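PDB 3CH0: glycerophosphodiester phosphodiesterase from Cytophaga hutchinsonii ATCC 33406, which belongs to the glycerophosphoryl diester phosphodiesterase family, whose members are built on a TIM-barrel fold. Local coordinates for residues Asn134-Ser139 with Thr172-Asp177; Ser194-Thr199 with Val216-Val221. All blocks are in the same frame, centred on the assembly; numbering follows the deposited sequence.

Contact 1: residues Asn134-Ser139 with Thr172-Asp177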
ATOM      1  N   ASN A 134       3.277  -1.912  -5.407  1.00  9.37           N
ATOM      2  CA  ASN A 134       1.836  -1.851  -5.318  1.00 10.08           C
ATOM      3  C   ASN A 134       1.528  -0.628  -4.488  1.00  9.75           C
ATOM      4  O   ASN A 134       1.650  -0.642  -3.236  1.00  9.74           O
ATOM      5  CB  ASN A 134       1.316  -3.125  -4.668  1.00  9.82           C
ATOM      6  CG  ASN A 134      -0.197  -3.210  -4.692  1.00 12.09           C
ATOM      7  OD1 ASN A 134      -0.853  -2.322  -5.302  1.00 14.36           O
ATOM      8  ND2 ASN A 134      -0.768  -4.154  -3.931  1.00 12.41           N
ATOM      9  N   GLY A 135       1.175   0.466  -5.174  1.00  9.66           N
ATOM     10  CA  GLY A 135       0.970   1.745  -4.524  1.00  7.75           C
ATOM     11  C   GLY A 135      -0.467   2.152  -4.460  1.00 10.74           C
ATOM     12  O   GLY A 135      -1.136   2.162  -5.471  1.00 10.37           O
ATOM     13  N   GLU A 136      -0.887   2.539  -3.253  1.00  9.59           N
ATOM     14  CA  GLU A 136      -2.303   2.853  -2.975  1.00  9.07           C
ATOM     15  C   GLU A 136      -2.563   4.329  -3.050  1.00 10.65           C
ATOM     16  O   GLU A 136      -1.954   5.110  -2.340  1.00 10.21           O
ATOM     17  CB  GLU A 136      -2.754   2.294  -1.607  1.00 10.15           C
ATOM     18  CG  GLU A 136      -4.284   2.472  -1.369  1.00 10.28           C
ATOM     19  CD  GLU A 136      -4.830   1.779  -0.176  1.00 10.90           C
ATOM     20  OE1 GLU A 136      -4.147   0.943   0.439  1.00  9.91           O
ATOM     21  OE2 GLU A 136      -6.006   2.147   0.174  1.00 11.63           O
ATOM     22  N   ILE A 137      -3.486   4.736  -3.912  1.00  9.65           N
ATOM     23  CA  ILE A 137      -4.030   6.078  -3.882  1.00  8.66           C
ATOM     24  C   ILE A 137      -5.055   6.220  -2.787  1.00 11.29           C
ATOM     25  O   ILE A 137      -6.143   5.652  -2.897  1.00 10.39           O
ATOM     26  CB  ILE A 137      -4.556   6.542  -5.283  1.00 13.17           C
ATOM     27  CG1 ILE A 137      -3.308   6.723  -6.177  1.00 16.92           C
ATOM     28  CG2 ILE A 137      -5.352   7.841  -5.228  1.00 12.41           C
ATOM     29  CD1 ILE A 137      -3.462   7.582  -7.432  1.00 20.20           C
ATOM     30  N   LYS A 138      -4.651   6.901  -1.726  1.00 10.06           N
ATOM     31  CA  LYS A 138      -5.499   7.111  -0.592  1.00 11.20           C
ATOM     32  C   LYS A 138      -6.473   8.296  -0.710  1.00 11.16           C
ATOM     33  O   LYS A 138      -6.374   9.266   0.016  1.00 12.67           O
ATOM     34  CB  LYS A 138      -4.623   7.252   0.670  1.00 11.41           C
ATOM     35  CG  LYS A 138      -3.956   5.958   1.088  1.00 10.99           C
ATOM     36  CD  LYS A 138      -4.941   4.953   1.699  1.00 11.10           C
ATOM     37  CE  LYS A 138      -4.357   3.740   2.413  1.00 14.89           C
ATOM     38  NZ  LYS A 138      -5.428   2.670   2.769  1.00 10.88           N
ATOM     39  N   SER A 139      -7.430   8.150  -1.630  1.00 12.78           N
ATOM     40  CA  SER A 139      -8.443   9.177  -1.904  1.00 11.23           C
ATOM     41  C   SER A 139      -9.797   8.669  -1.405  1.00 12.10           C
ATOM     42  O   SER A 139     -10.081   7.440  -1.434  1.00 12.23           O
ATOM     43  CB  SER A 139      -8.522   9.512  -3.404  1.00 11.07           C
ATOM     44  OG  SER A 139      -8.766   8.332  -4.168  1.00 11.77           O
ATOM     45  N   THR A 172       1.814  -1.660  -9.882  1.00 12.02           N
ATOM     46  CA  THR A 172       0.357  -1.777  -9.772  1.00 10.31           C
ATOM     47  C   THR A 172      -0.172  -0.657  -8.931  1.00 11.69           C
ATOM     48  O   THR A 172       0.411  -0.359  -7.894  1.00 11.79           O
ATOM     49  CB  THR A 172      -0.046  -3.126  -9.102  1.00 12.76           C
ATOM     50  OG1 THR A 172       0.541  -4.199  -9.861  1.00 13.60           O
ATOM     51  CG2 THR A 172      -1.563  -3.302  -9.010  1.00 13.61           C
ATOM     52  N   LEU A 173      -1.238  -0.013  -9.394  1.00 11.71           N
ATOM     53  CA  LEU A 173      -1.873   1.096  -8.694  1.00  9.99           C
ATOM     54  C   LEU A 173      -3.133   0.506  -8.055  1.00 11.67           C
ATOM     55  O   LEU A 173      -3.980  -0.053  -8.752  1.00 10.62           O
ATOM     56  CB  LEU A 173      -2.249   2.231  -9.660  1.00 10.32           C
ATOM     57  CG  LEU A 173      -2.682   3.551  -9.062  1.00 15.12           C
ATOM     58  CD1 LEU A 173      -4.049   3.437  -8.343  1.00 15.47           C
ATOM     59  CD2 LEU A 173      -1.555   4.214  -8.206  1.00 14.92           C
ATOM     60  N   GLN A 174      -3.220   0.600  -6.734  1.00  9.16           N
ATOM     61  CA  GLN A 174      -4.343   0.037  -6.006  1.00  9.03           C
ATOM     62  C   GLN A 174      -5.151   1.126  -5.381  1.00  8.51           C
ATOM     63  O   GLN A 174      -4.658   2.203  -5.058  1.00  9.77           O
ATOM     64  CB  GLN A 174      -3.936  -0.957  -4.925  1.00 10.60           C
ATOM     65  CG  GLN A 174      -3.019  -0.354  -3.894  1.00 10.96           C
ATOM     66  CD  GLN A 174      -2.508  -1.298  -2.799  1.00 10.45           C
ATOM     67  OE1 GLN A 174      -3.170  -2.287  -2.447  1.00  9.89           O
ATOM     68  NE2 GLN A 174      -1.384  -0.895  -2.147  1.00  9.65           N
ATOM     69  N   SER A 175      -6.466   0.916  -5.277  1.00  8.66           N
ATOM     70  CA  SER A 175      -7.288   1.874  -4.560  1.00  8.60           C
ATOM     71  C   SER A 175      -8.614   1.263  -4.159  1.00  8.01           C
ATOM     72  O   SER A 175      -9.135   0.381  -4.833  1.00  8.31           O
ATOM     73  CB  SER A 175      -7.557   3.152  -5.384  1.00  8.44           C
ATOM     74  OG  SER A 175      -8.077   4.199  -4.600  1.00 10.07           O
ATOM     75  N   PHE A 176      -9.161   1.783  -3.051  1.00  9.79           N
ATOM     76  CA  PHE A 176     -10.560   1.534  -2.731  1.00  9.44           C
ATOM     77  C   PHE A 176     -11.487   2.420  -3.540  1.00  9.96           C
ATOM     78  O   PHE A 176     -12.737   2.156  -3.587  1.00 11.59           O
ATOM     79  CB  PHE A 176     -10.845   1.858  -1.263  1.00  9.04           C
ATOM     80  CG  PHE A 176     -10.350   0.842  -0.302  1.00 10.32           C
ATOM     81  CD1 PHE A 176     -11.070  -0.310  -0.044  1.00 11.56           C
ATOM     82  CD2 PHE A 176      -9.204   1.036   0.395  1.00  9.88           C
ATOM     83  CE1 PHE A 176     -10.614  -1.250   0.846  1.00 12.67           C
ATOM     84  CE2 PHE A 176      -8.769   0.090   1.312  1.00 11.59           C
ATOM     85  CZ  PHE A 176      -9.463  -1.074   1.494  1.00 10.49           C
ATOM     86  N   ASP A 177     -10.962   3.540  -4.035  1.00 10.92           N
ATOM     87  CA  ASP A 177     -11.768   4.632  -4.637  1.00  9.19           C
ATOM     88  C   ASP A 177     -11.979   4.268  -6.087  1.00 11.15           C
ATOM     89  O   ASP A 177     -11.061   4.386  -6.879  1.00 12.03           O
ATOM     90  CB  ASP A 177     -11.036   5.960  -4.504  1.00 10.00           C
ATOM     91  CG  ASP A 177     -11.874   7.151  -4.897  1.00 11.99           C
ATOM     92  OD1 ASP A 177     -12.952   6.967  -5.521  1.00 11.79           O
ATOM     93  OD2 ASP A 177     -11.443   8.255  -4.567  1.00 11.77           O
TER
HETATM   94  O   HOH W   1      -3.819  -4.590  -3.745  1.00 10.02           O
HETATM   95  O   HOH W   2      -7.510   3.610  -1.395  1.00  9.19           O
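Asn-134, Gly-135 and Glu-136 pair in parallel with Thr-172, Leu-173 and Gln-174, the strand axes coming within 4.6 Å at an angle of 36°. These are neighbouring strands of the TIM barrel, linked in a beta-alpha-beta unit through helix 151-164. Gly-135 N donates to Thr-172 O, Gln-174 N to Gly-135 O, and Ile-137 N to Gln-174 O. On the face carrying Asn-134, Glu-136 and Gln-174, the Gln-174 amide lies over the Asn-134 amide, displaced to one side, with the planes 31° apart, while the side chains cross at about a right angle. Gln-174 reaches across because CG sits between its backbone N and carbonyl carbon (chi1 59°), which brings CD to 3.2 Å from Asn-134 OD1. Water 1 accepts from Asn-134 ND2 and donates to Gln-174 OE1; Asn-134 ND2 also bonds to Gln-12 OE1, and Gln-174 NE2 to Glu-41 OE2, bonds that would hold both amides against flipping. On the Leu-173 side of the sheet, Ile-137 CG1 packs against Leu-173 CD2 at 3.7 Å.

Toward the C-terminal ends of the strands, Glu-136 OE2 receives Lys-138 NZ in a salt bridge from above the carboxylate plane, at 2.7 Å, and lies near the edge of the Phe-176 ring; a citric acid molecule bonds to both Glu-136 and Lys-138. Water 2 ties Glu-136 OE2 and Ile-137 O to Phe-176 N. Ser-175 OG donates to Ile-137 O and accepts from Asp-177 N in an ST turn. Asp-177, N-cap of the following helix and salt-bridged to Arg-179, takes the Ser-139 OG bond on the anti side of OD2, at 2.7 Å.

Contact 2: residues Ser194-Thr199 with Val216-Val221. With EDO (1,2-ethanediol), chain D; EDO (1,2-ethanediol), chain E.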
ATOM      1  N   SER A 194      -5.209  -2.661  -9.146  1.00  9.19           N
ATOM      2  CA  SER A 194      -5.755  -3.506  -8.158  1.00  9.44           C
ATOM      3  C   SER A 194      -6.937  -2.849  -7.428  1.00  8.86           C
ATOM      4  O   SER A 194      -6.851  -1.706  -6.921  1.00 10.53           O
ATOM      5  CB  SER A 194      -4.671  -3.838  -7.123  1.00  9.96           C
ATOM      6  OG  SER A 194      -5.257  -4.573  -6.015  1.00 10.63           O
ATOM      7  N   TYR A 195      -8.055  -3.595  -7.372  1.00 10.00           N
ATOM      8  CA  TYR A 195      -9.249  -3.142  -6.761  1.00  9.49           C
ATOM      9  C   TYR A 195      -9.361  -3.663  -5.321  1.00  7.47           C
ATOM     10  O   TYR A 195      -9.496  -4.857  -5.060  1.00 10.24           O
ATOM     11  CB  TYR A 195     -10.408  -3.727  -7.600  1.00 11.75           C
ATOM     12  CG  TYR A 195     -11.807  -3.458  -7.167  1.00 10.85           C
ATOM     13  CD1 TYR A 195     -12.165  -2.258  -6.554  1.00 10.65           C
ATOM     14  CD2 TYR A 195     -12.816  -4.334  -7.548  1.00 10.63           C
ATOM     15  CE1 TYR A 195     -13.503  -1.988  -6.226  1.00 10.21           C
ATOM     16  CE2 TYR A 195     -14.125  -4.092  -7.245  1.00 10.27           C
ATOM     17  CZ  TYR A 195     -14.477  -2.925  -6.610  1.00 10.78           C
ATOM     18  OH  TYR A 195     -15.798  -2.601  -6.288  1.00 13.99           O
ATOM     19  N   LEU A 196      -9.211  -2.721  -4.400  1.00  7.75           N
ATOM     20  CA  LEU A 196      -9.316  -2.975  -2.987  1.00  7.80           C
ATOM     21  C   LEU A 196     -10.776  -2.976  -2.572  1.00  8.38           C
ATOM     22  O   LEU A 196     -11.533  -2.062  -2.898  1.00 10.79           O
ATOM     23  CB  LEU A 196      -8.567  -1.935  -2.164  1.00  8.20           C
ATOM     24  CG  LEU A 196      -7.059  -1.969  -2.266  1.00  8.49           C
ATOM     25  CD1 LEU A 196      -6.371  -0.705  -1.714  1.00 10.54           C
ATOM     26  CD2 LEU A 196      -6.575  -3.218  -1.509  1.00 10.64           C
ATOM     27  N   VAL A 197     -11.147  -4.031  -1.839  1.00  8.66           N
ATOM     28  CA  VAL A 197     -12.519  -4.265  -1.398  1.00  9.71           C
ATOM     29  C   VAL A 197     -12.538  -4.622   0.070  1.00 11.51           C
ATOM     30  O   VAL A 197     -11.831  -5.500   0.524  1.00 10.14           O
ATOM     31  CB  VAL A 197     -13.207  -5.381  -2.227  1.00 12.56           C
ATOM     32  CG1 VAL A 197     -14.600  -5.720  -1.572  1.00 12.98           C
ATOM     33  CG2 VAL A 197     -13.261  -4.916  -3.678  1.00 12.45           C
ATOM     34  N   GLU A 198     -13.388  -3.924   0.811  1.00 11.13           N
ATOM     35  CA  GLU A 198     -13.580  -4.254   2.251  1.00 13.00           C
ATOM     36  C   GLU A 198     -15.044  -4.374   2.708  1.00 12.29           C
ATOM     37  O   GLU A 198     -15.271  -4.527   3.894  1.00 16.91           O
ATOM     38  CB  GLU A 198     -12.818  -3.268   3.143  1.00 13.29           C
ATOM     39  CG  GLU A 198     -13.319  -1.898   3.146  1.00 16.50           C
ATOM     40  CD  GLU A 198     -12.532  -1.000   4.089  1.00 24.80           C
ATOM     41  OE1 GLU A 198     -11.717  -1.519   4.898  1.00 29.11           O
ATOM     42  OE2 GLU A 198     -12.754   0.224   3.992  1.00 36.21           O
ATOM     43  N   THR A 199     -16.004  -4.263   1.806  1.00 13.08           N
ATOM     44  CA  THR A 199     -17.417  -4.241   2.180  1.00 11.26           C
ATOM     45  C   THR A 199     -18.005  -5.622   1.894  1.00 12.93           C
ATOM     46  O   THR A 199     -17.510  -6.405   1.108  1.00 12.98           O
ATOM     47  CB  THR A 199     -18.166  -3.144   1.390  1.00 14.97           C
ATOM     48  OG1 THR A 199     -17.875  -3.323   0.009  1.00 15.92           O
ATOM     49  CG2 THR A 199     -17.711  -1.778   1.823  1.00 14.48           C
ATOM     50  N   VAL A 216      -6.053  -7.113 -10.636  1.00 11.31           N
ATOM     51  CA  VAL A 216      -5.983  -7.752  -9.335  1.00 11.51           C
ATOM     52  C   VAL A 216      -7.260  -7.427  -8.588  1.00 10.59           C
ATOM     53  O   VAL A 216      -7.714  -6.286  -8.625  1.00 10.57           O
ATOM     54  CB  VAL A 216      -4.738  -7.304  -8.546  1.00 10.44           C
ATOM     55  CG1 VAL A 216      -4.709  -7.856  -7.146  1.00 11.44           C
ATOM     56  CG2 VAL A 216      -3.465  -7.671  -9.287  1.00 12.98           C
ATOM     57  N   TYR A 217      -7.822  -8.454  -7.944  1.00 10.45           N
ATOM     58  CA  TYR A 217      -8.880  -8.292  -6.990  1.00 10.49           C
ATOM     59  C   TYR A 217      -8.216  -8.456  -5.615  1.00 10.29           C
ATOM     60  O   TYR A 217      -7.554  -9.470  -5.345  1.00 10.87           O
ATOM     61  CB  TYR A 217      -9.964  -9.353  -7.208  1.00 10.08           C
ATOM     62  CG  TYR A 217     -11.199  -9.134  -6.409  1.00 11.02           C
ATOM     63  CD1 TYR A 217     -12.108  -8.125  -6.733  1.00 13.85           C
ATOM     64  CD2 TYR A 217     -11.451  -9.906  -5.304  1.00 14.52           C
ATOM     65  CE1 TYR A 217     -13.240  -7.886  -5.992  1.00 13.72           C
ATOM     66  CE2 TYR A 217     -12.567  -9.686  -4.570  1.00 11.92           C
ATOM     67  CZ  TYR A 217     -13.496  -8.693  -4.923  1.00 12.12           C
ATOM     68  OH  TYR A 217     -14.648  -8.419  -4.201  1.00 13.99           O
ATOM     69  N   SER A 218      -8.373  -7.470  -4.751  1.00 10.22           N
ATOM     70  CA  SER A 218      -7.587  -7.414  -3.504  1.00 10.44           C
ATOM     71  C   SER A 218      -8.550  -7.144  -2.334  1.00 10.49           C
ATOM     72  O   SER A 218      -8.683  -6.004  -1.880  1.00  9.31           O
ATOM     73  CB  SER A 218      -6.495  -6.344  -3.620  1.00 11.09           C
ATOM     74  OG  SER A 218      -5.611  -6.386  -2.531  1.00  9.84           O
ATOM     75  N   PRO A 219      -9.218  -8.205  -1.819  1.00 10.46           N
ATOM     76  CA  PRO A 219     -10.157  -8.093  -0.720  1.00 10.33           C
ATOM     77  C   PRO A 219      -9.551  -8.331   0.663  1.00 10.81           C
ATOM     78  O   PRO A 219      -8.544  -9.007   0.782  1.00 10.66           O
ATOM     79  CB  PRO A 219     -11.114  -9.252  -1.030  1.00 11.69           C
ATOM     80  CG  PRO A 219     -10.171 -10.314  -1.527  1.00  9.82           C
ATOM     81  CD  PRO A 219      -9.135  -9.587  -2.332  1.00 11.70           C
ATOM     82  N   ASP A 220     -10.199  -7.729   1.661  1.00 10.53           N
ATOM     83  CA  ASP A 220      -9.979  -8.090   3.063  1.00  8.93           C
ATOM     84  C   ASP A 220     -10.064  -9.610   3.144  1.00  9.56           C
ATOM     85  O   ASP A 220     -11.018 -10.234   2.605  1.00 10.28           O
ATOM     86  CB  ASP A 220     -11.070  -7.412   3.863  1.00 11.33           C
ATOM     87  CG  ASP A 220     -10.897  -7.520   5.353  1.00 17.55           C
ATOM     88  OD1 ASP A 220     -10.541  -8.573   5.827  1.00 19.34           O
ATOM     89  OD2 ASP A 220     -11.255  -6.557   6.061  1.00 16.35           O
ATOM     90  N   VAL A 221      -9.068 -10.201   3.794  1.00  9.83           N
ATOM     91  CA  VAL A 221      -8.987 -11.642   3.921  1.00 10.18           C
ATOM     92  C   VAL A 221     -10.293 -12.276   4.405  1.00 10.46           C
ATOM     93  O   VAL A 221     -10.622 -13.393   3.974  1.00 10.19           O
ATOM     94  CB  VAL A 221      -7.794 -12.041   4.801  1.00 11.38           C
ATOM     95  CG1 VAL A 221      -7.928 -11.452   6.194  1.00 10.95           C
ATOM     96  CG2 VAL A 221      -7.639 -13.565   4.832  1.00 12.84           C
TER
HETATM   97  C1  EDO D 274     -14.677  -7.070   5.868  1.00 26.48           C
HETATM   98  O1  EDO D 274     -15.962  -6.459   5.659  1.00 20.40           O
HETATM   99  C2  EDO D 274     -14.215  -6.811   7.286  1.00 25.97           C
HETATM  100  O2  EDO D 274     -13.094  -7.574   7.687  1.00 28.06           O
HETATM  101  C1  EDO E 275      -7.580  -8.305   7.409  1.00 30.99           C
HETATM  102  O1  EDO E 275      -6.717  -7.204   7.618  1.00 23.64           O
HETATM  103  C2  EDO E 275      -8.532  -8.494   8.593  1.00 24.91           C
HETATM  104  O2  EDO E 275      -9.703  -7.693   8.446  1.00 28.94           O
HETATM  105  O   HOH W   1      -3.819  -4.590  -3.745  1.00 10.02           O
HETATM  106  O   HOH W   3     -11.446  -4.083   6.621  1.00 35.96           O
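Tyr-195 and Tyr-217 run alongside each other from paired positions on one face of a parallel strand pair in the TIM barrel. Their rings are oblique, with planes 75° apart and Tyr-195 CD2 3.9 Å from Tyr-217 CE1. Val-197 completes this tight cluster: its CG2 sits 3.6 Å above the centre of the Tyr-195 ring and also touches Tyr-217 CE1. Four backbone bonds run along the pair, ending with Asp-220 N to Val-197 O. On the opposite face Ser-194 OG rests 3.2 Å from Ser-218 CB, and water 1 joins the two serine hydroxyls; Ser-218 OG also bonds to Ile-240 O.

Beyond Val-197 the contact opens to solvent. Water 3 bridges the carboxylates of exposed Glu-198 and Asp-220, donating to Glu-198 OE1 and, at 2.5 Å, to Asp-220 OD2. Two 1,2-ethanediol molecules, probably from the crystallisation liquor, occupy this end, one bonded to each carboxylate oxygen of Asp-220, and the molecule at OD2 also donates to Glu-198 O. Outside the pair, helix 203-207 covers Tyr-217 and accepts the Tyr-195 hydroxyl at Gln-206 O, helix 178-187 packs on Tyr-195, and strands 171-175 and 238-239 continue the sheet on either side.

In the fold
Both segments of contact 1 precede those of contact 2 in the chain, and the contact centres lie 11 Å apart in the same curled sheet. The strand order 132-137, 171-175, 192-197, 216-219 makes them the first and third of three successive strand pairings in the TIM barrel, each a beta-alpha-beta unit, crossing over through helices 151-164 and 203-207 respectively; helix 178-187 falls between them. Strands 171-175 and 192-197 join the two directly, with probable hydrogen bonds from Ser-194 N to Leu-173 O and from Ser-175 N to Ser-194 O. Leu-196 packs against Glu-136 and Phe-176, and water 1 is common to both contacts. A citric acid molecule, probably from the crystallisation liquor, lies close to Lys-138 and Leu-196, which may mark a pocket bordered by both contacts.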